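Local coordinates for uncharacterized protein SAV2460 (PDB 2QNG) that is of unknown function but carries a TerD domain that binds calcium ions, at residues Ile120-Arg123 against Asp124-Thr128; Ala187-Ala190 against Arg191-Gly195. One frame throughout, in Å; residues are numbered along the deposited sequence.

Interaction 1: residues Ile120-Arg123 against Asp124-Thr128; sequences IQQR and DAHRT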
ATOM      1  N   ILE A 120      -6.915  -6.491  -2.940  1.00  8.59           N
ATOM      2  CA  ILE A 120      -7.534  -6.992  -4.140  1.00  8.78           C
ATOM      3  C   ILE A 120      -9.025  -6.784  -3.969  1.00  9.12           C
ATOM      4  O   ILE A 120      -9.612  -7.220  -2.971  1.00 10.40           O
ATOM      5  CB  ILE A 120      -7.272  -8.480  -4.326  1.00  8.49           C
ATOM      6  CG1 ILE A 120      -5.769  -8.777  -4.358  1.00  8.94           C
ATOM      7  CG2 ILE A 120      -7.990  -8.985  -5.602  1.00 10.51           C
ATOM      8  CD1 ILE A 120      -5.446 -10.232  -4.171  1.00  9.28           C
ATOM      9  N   GLN A 121      -9.648  -6.082  -4.912  1.00  9.93           N
ATOM     10  CA  GLN A 121     -11.104  -5.901  -4.833  1.00 10.49           C
ATOM     11  C   GLN A 121     -11.800  -7.258  -4.924  1.00 11.15           C
ATOM     12  O   GLN A 121     -11.406  -8.114  -5.719  1.00 12.20           O
ATOM     13  CB  GLN A 121     -11.606  -4.995  -5.956  1.00 10.38           C
ATOM     14  CG  GLN A 121     -11.192  -3.528  -5.748  1.00 12.10           C
ATOM     15  CD  GLN A 121     -11.936  -2.849  -4.591  1.00 13.20           C
ATOM     16  OE1 GLN A 121     -13.037  -3.266  -4.214  1.00 14.77           O
ATOM     17  NE2 GLN A 121     -11.323  -1.834  -4.010  1.00 13.66           N
ATOM     18  N   GLN A 122     -12.851  -7.432  -4.107  1.00 11.91           N
ATOM     19  CA  GLN A 122     -13.522  -8.732  -3.931  1.00 12.97           C
ATOM     20  C   GLN A 122     -14.964  -8.744  -4.405  1.00 14.88           C
ATOM     21  O   GLN A 122     -15.568  -9.806  -4.482  1.00 15.27           O
ATOM     22  CB  GLN A 122     -13.514  -9.139  -2.441  1.00 12.50           C
ATOM     23  CG  GLN A 122     -12.127  -9.316  -1.832  1.00 11.99           C
ATOM     24  CD  GLN A 122     -11.347 -10.397  -2.527  1.00 11.37           C
ATOM     25  OE1 GLN A 122     -11.814 -11.534  -2.645  1.00 11.67           O
ATOM     26  NE2 GLN A 122     -10.135 -10.063  -2.968  1.00 11.28           N
ATOM     27  N   ARG A 123     -15.530  -7.578  -4.692  1.00 16.53           N
ATOM     28  CA  ARG A 123     -16.966  -7.486  -4.973  1.00 19.47           C
ATOM     29  C   ARG A 123     -17.411  -8.426  -6.102  1.00 19.72           C
ATOM     30  O   ARG A 123     -18.470  -9.059  -6.000  1.00 20.59           O
ATOM     31  CB  ARG A 123     -17.342  -6.032  -5.286  1.00 20.69           C
ATOM     32  CG  ARG A 123     -18.823  -5.731  -5.473  1.00 25.42           C
ATOM     33  CD  ARG A 123     -19.009  -4.464  -6.331  1.00 30.36           C
ATOM     34  NE  ARG A 123     -18.344  -4.609  -7.628  1.00 34.60           N
ATOM     35  CZ  ARG A 123     -17.865  -3.614  -8.373  1.00 32.76           C
ATOM     36  NH1 ARG A 123     -17.970  -2.345  -7.977  1.00 38.03           N
ATOM     37  NH2 ARG A 123     -17.275  -3.894  -9.530  1.00 36.68           N
ATOM     38  N   ASP A 124     -16.617  -8.517  -7.168  1.00 19.28           N
ATOM     39  CA  ASP A 124     -16.975  -9.333  -8.344  1.00 19.87           C
ATOM     40  C   ASP A 124     -16.631 -10.834  -8.249  1.00 18.96           C
ATOM     41  O   ASP A 124     -17.202 -11.660  -8.971  1.00 20.83           O
ATOM     42  CB  ASP A 124     -16.307  -8.773  -9.604  1.00 21.01           C
ATOM     43  CG  ASP A 124     -16.781  -7.370  -9.980  1.00 23.89           C
ATOM     44  OD1 ASP A 124     -17.891  -6.936  -9.587  1.00 26.23           O
ATOM     45  OD2 ASP A 124     -16.021  -6.704 -10.719  1.00 26.87           O
ATOM     46  N   ALA A 125     -15.710 -11.190  -7.357  1.00 17.38           N
ATOM     47  CA  ALA A 125     -15.225 -12.571  -7.244  1.00 15.74           C
ATOM     48  C   ALA A 125     -14.248 -12.616  -6.095  1.00 14.72           C
ATOM     49  O   ALA A 125     -13.459 -11.703  -5.920  1.00 14.78           O
ATOM     50  CB  ALA A 125     -14.498 -12.998  -8.517  1.00 16.96           C
ATOM     51  N   HIS A 126     -14.287 -13.687  -5.318  1.00 13.64           N
ATOM     52  CA  HIS A 126     -13.264 -13.959  -4.343  1.00 13.10           C
ATOM     53  C   HIS A 126     -11.955 -14.185  -5.108  1.00 12.80           C
ATOM     54  O   HIS A 126     -11.886 -15.032  -6.008  1.00 14.28           O
ATOM     55  CB  HIS A 126     -13.686 -15.197  -3.559  1.00 12.70           C
ATOM     56  CG  HIS A 126     -12.624 -15.744  -2.650  1.00 12.42           C
ATOM     57  ND1 HIS A 126     -12.186 -15.097  -1.509  1.00 13.64           N
ATOM     58  CD2 HIS A 126     -11.940 -16.911  -2.704  1.00 13.17           C
ATOM     59  CE1 HIS A 126     -11.262 -15.838  -0.914  1.00 12.79           C
ATOM     60  NE2 HIS A 126     -11.112 -16.952  -1.611  1.00 15.43           N
ATOM     61  N   ARG A 127     -10.922 -13.427  -4.750  1.00 11.48           N
ATOM     62  CA  ARG A 127      -9.652 -13.498  -5.468  1.00 11.60           C
ATOM     63  C   ARG A 127      -8.546 -13.241  -4.495  1.00 10.57           C
ATOM     64  O   ARG A 127      -8.565 -12.232  -3.782  1.00 11.03           O
ATOM     65  CB  ARG A 127      -9.610 -12.470  -6.609  1.00 11.86           C
ATOM     66  CG  ARG A 127      -8.413 -12.639  -7.537  1.00 12.66           C
ATOM     67  CD  ARG A 127      -8.347 -11.573  -8.627  1.00 12.02           C
ATOM     68  NE  ARG A 127      -9.528 -11.579  -9.479  1.00 14.07           N
ATOM     69  CZ  ARG A 127      -9.693 -12.376 -10.528  1.00 14.81           C
ATOM     70  NH1 ARG A 127      -8.749 -13.249 -10.873  1.00 16.18           N
ATOM     71  NH2 ARG A 127     -10.823 -12.313 -11.227  1.00 17.58           N
ATOM     72  N   THR A 128      -7.590 -14.163  -4.444  1.00 10.37           N
ATOM     73  CA  THR A 128      -6.404 -13.984  -3.610  1.00 10.38           C
ATOM     74  C   THR A 128      -5.186 -13.722  -4.488  1.00  9.85           C
ATOM     75  O   THR A 128      -5.288 -13.749  -5.724  1.00  9.76           O
ATOM     76  CB  THR A 128      -6.146 -15.218  -2.736  1.00 11.02           C
ATOM     77  OG1 THR A 128      -5.733 -16.313  -3.568  1.00 11.95           O
ATOM     78  CG2 THR A 128      -7.414 -15.613  -1.954  1.00 12.81           C
TER
HETATM   79  O   HOH W   1     -13.068  -9.459  -7.401  1.00 24.28           O
HETATM   80  O   HOH W   2     -13.169 -12.573  -0.584  1.00 20.84           O

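Interaction 2: residues Ala187-Ala190 against Arg191-Gly195; sequences ATFA and RVMGG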
ATOM      1  N   ALA A 187     -12.588  -2.499   2.619  1.00 13.03           N
ATOM      2  CA  ALA A 187     -13.054  -1.594   3.672  1.00 13.01           C
ATOM      3  C   ALA A 187     -12.576  -2.003   5.064  1.00 12.69           C
ATOM      4  O   ALA A 187     -12.176  -1.152   5.881  1.00 13.46           O
ATOM      5  CB  ALA A 187     -14.544  -1.467   3.636  1.00 14.28           C
ATOM      6  N   THR A 188     -12.599  -3.302   5.324  1.00 11.41           N
ATOM      7  CA  THR A 188     -12.139  -3.800   6.602  1.00 11.01           C
ATOM      8  C   THR A 188     -10.623  -3.632   6.736  1.00 11.00           C
ATOM      9  O   THR A 188     -10.141  -3.167   7.771  1.00 10.78           O
ATOM     10  CB  THR A 188     -12.555  -5.267   6.809  1.00 11.88           C
ATOM     11  OG1 THR A 188     -13.977  -5.368   6.701  1.00 15.07           O
ATOM     12  CG2 THR A 188     -12.101  -5.792   8.154  1.00 11.32           C
ATOM     13  N   PHE A 189      -9.896  -3.994   5.680  1.00 11.25           N
ATOM     14  CA  PHE A 189      -8.449  -3.868   5.679  1.00 10.97           C
ATOM     15  C   PHE A 189      -8.021  -2.450   6.044  1.00 11.77           C
ATOM     16  O   PHE A 189      -7.099  -2.265   6.850  1.00 12.33           O
ATOM     17  CB  PHE A 189      -7.902  -4.239   4.306  1.00 10.86           C
ATOM     18  CG  PHE A 189      -6.414  -4.108   4.196  1.00 10.45           C
ATOM     19  CD1 PHE A 189      -5.574  -5.057   4.756  1.00 10.71           C
ATOM     20  CD2 PHE A 189      -5.854  -3.040   3.514  1.00 11.32           C
ATOM     21  CE1 PHE A 189      -4.194  -4.931   4.639  1.00  9.58           C
ATOM     22  CE2 PHE A 189      -4.475  -2.939   3.369  1.00 11.05           C
ATOM     23  CZ  PHE A 189      -3.659  -3.888   3.909  1.00 10.60           C
ATOM     24  N   ALA A 190      -8.681  -1.450   5.457  1.00 12.05           N
ATOM     25  CA  ALA A 190      -8.301  -0.062   5.712  1.00 13.39           C
ATOM     26  C   ALA A 190      -8.401   0.314   7.178  1.00 13.47           C
ATOM     27  O   ALA A 190      -7.694   1.203   7.649  1.00 15.39           O
ATOM     28  CB  ALA A 190      -9.089   0.912   4.842  1.00 13.89           C
ATOM     29  N   ARG A 191      -9.273  -0.374   7.918  1.00 12.39           N
ATOM     30  CA  ARG A 191      -9.465  -0.043   9.330  1.00 12.67           C
ATOM     31  C   ARG A 191      -8.478  -0.764  10.227  1.00 12.74           C
ATOM     32  O   ARG A 191      -8.195  -0.294  11.336  1.00 13.98           O
ATOM     33  CB  ARG A 191     -10.886  -0.386   9.807  1.00 12.42           C
ATOM     34  CG  ARG A 191     -12.016   0.237   9.009  1.00 15.61           C
ATOM     35  CD  ARG A 191     -11.916   1.735   8.836  1.00 19.07           C
ATOM     36  NE  ARG A 191     -11.750   2.478  10.082  1.00 19.85           N
ATOM     37  CZ  ARG A 191     -11.158   3.674  10.170  1.00 19.89           C
ATOM     38  NH1 ARG A 191     -10.698   4.273   9.072  1.00 22.44           N
ATOM     39  NH2 ARG A 191     -11.053   4.275  11.349  1.00 19.31           N
ATOM     40  N   VAL A 192      -7.993  -1.926   9.777  1.00 11.55           N
ATOM     41  CA  VAL A 192      -7.184  -2.803  10.641  1.00 11.79           C
ATOM     42  C   VAL A 192      -5.714  -2.883  10.242  1.00 11.46           C
ATOM     43  O   VAL A 192      -4.901  -3.495  10.947  1.00 11.90           O
ATOM     44  CB  VAL A 192      -7.798  -4.229  10.773  1.00 11.87           C
ATOM     45  CG1 VAL A 192      -9.210  -4.145  11.322  1.00 12.84           C
ATOM     46  CG2 VAL A 192      -7.757  -4.991   9.428  1.00 12.06           C
HETATM   47  N   MSE A 193      -5.360  -2.240   9.122  1.00 11.00           N
HETATM   48  CA  MSE A 193      -4.009  -2.401   8.577  1.00 11.76           C
HETATM   49  C   MSE A 193      -2.871  -1.858   9.457  1.00 12.10           C
HETATM   50  O   MSE A 193      -1.700  -2.143   9.192  1.00 12.35           O
HETATM   51  CB  MSE A 193      -3.898  -1.785   7.158  1.00 11.13           C
HETATM   52  CG  MSE A 193      -4.145  -0.280   7.141  1.00 11.84           C
HETATM   53 SE   MSE A 193      -4.309   0.455   5.351  1.00 16.12          SE
HETATM   54  CE  MSE A 193      -2.464   0.177   4.799  1.00 11.42           C
ATOM     55  N   GLY A 194      -3.198  -1.081  10.482  1.00 12.30           N
ATOM     56  CA  GLY A 194      -2.187  -0.580  11.400  1.00 13.50           C
ATOM     57  C   GLY A 194      -1.757  -1.517  12.511  1.00 14.34           C
ATOM     58  O   GLY A 194      -0.828  -1.187  13.251  1.00 14.85           O
ATOM     59  N   GLY A 195      -2.399  -2.684  12.628  1.00 15.00           N
ATOM     60  CA  GLY A 195      -2.091  -3.604  13.736  1.00 17.99           C
ATOM     61  C   GLY A 195      -0.628  -4.017  13.798  1.00 19.79           C
ATOM     62  O   GLY A 195      -0.008  -4.270  12.772  1.00 19.97           O
TER

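Interaction 1: residues Ile120-Arg123 against Asp124-Thr128
Gln122 folds back against Arg127 with CG anti to the carbonyl carbon (chi1 -61°) and a bend at chi2 that carries the amide across to the returning limb of the turn. Both ends of that amide are then held by one residue. Gln122 OE1 accepts from Arg127 N at 3.0 Å, while Gln122 NE2 gives a nearly straight bond (164°) to Arg127 O at 2.8 Å, reaching a lone pair in the carbonyl plane. NE2 also donates to Ile120 O at 2.9 Å, from above that carbonyl plane, and a water links OE1 to His126 ND1. Were this residue an alanine, Arg127 N and O and Ile120 O would probably lose these mates, and the two limbs would be less firmly joined. At the tip, Arg123 NE and NH2 approach Asp124 OD1 from the same face of the carboxylate, each 3.1 Å from it, in a side-on salt bridge whose two planes are 42° apart. Toward the strand, Ile120 CG2 packs against Arg127 CB. With Ala125 N bonded to Gln122 O, residues Gln122 to Ala125 form a type I beta turn, in the loop leaving strand 111-120, where Gln121 NE2 bonds the calcium ligand Asp52.

Interaction 2: residues Ala187-Ala190 against Arg191-Gly195
Met193, present as selenomethionine, places its first methylene, not its selenium, over the face of the Phe189 ring. Met193 CB stands 4.0 Å from the centroid of the Phe189 ring and only 14° off the normal, a CH-pi contact offset toward the rim. The selenium comes in at a slant instead, with Met193 SE 3.9 Å from Phe189 CE2, an oblique Met-aromatic contact. The side chain gets there by an unfavoured torsion: CG is wedged between the backbone N and the carbonyl carbon (chi1 63°), and a later bend at chi3 brings the methyl back toward CE2. Phe189 itself has CG anti to its own N, which directs the ring to the same flank as Met193.

The backbone beneath is the last part of helix 186-192. Arg191 N bonds Thr188 O at 2.9 Å and Val192 N bonds Phe189 O at 3.1 Å, both three residues back, while Val192 N to Thr188 O and Met193 N to Phe189 O are weak. Each of the two carbonyls therefore takes two donors. A type I beta turn from Val192 to Gly195 overlaps this last part of the helix, closed by Gly195 N on Val192 O at 3.1 Å. Farther round, the bent chain of Arg191 lays CG 3.4 Å from Ala187 O.

Tyr182 meets the Phe189 ring edge-to-face, and Phe189 and Met193 both touch Val54 and Thr161, so the pair seats this helix on the sheet that holds strands 51-59 and 159-167. Ala190 O is buried by this contact with no partner in the model. The hold between Phe189 and Met193 is thus dispersive and weakly polar, with the directional bonds left to the backbone.

Overall arrangement
The two contacts come in series along the chain: interaction 1 closes in the loop between strands 111-120 and 135-141, and interaction 2 follows much later, on helix 186-192 and the turn beyond it. Their centres are about 17 Å apart and their nearest atoms about 7 Å, with no touch. What joins them is the five-stranded antiparallel sheet of strands 69-71, 51-59, 111-120, 159-167 and 173-182. Residues 120-128 begin at the end of strand 111-120, beside a calcium site, whereas Phe189 of the helix touches Val119, and Met193, just after the helix, touches Val115, both of that strand. Strand 111-120 thus runs into the loop near the metal and also packs against the C-terminal helix.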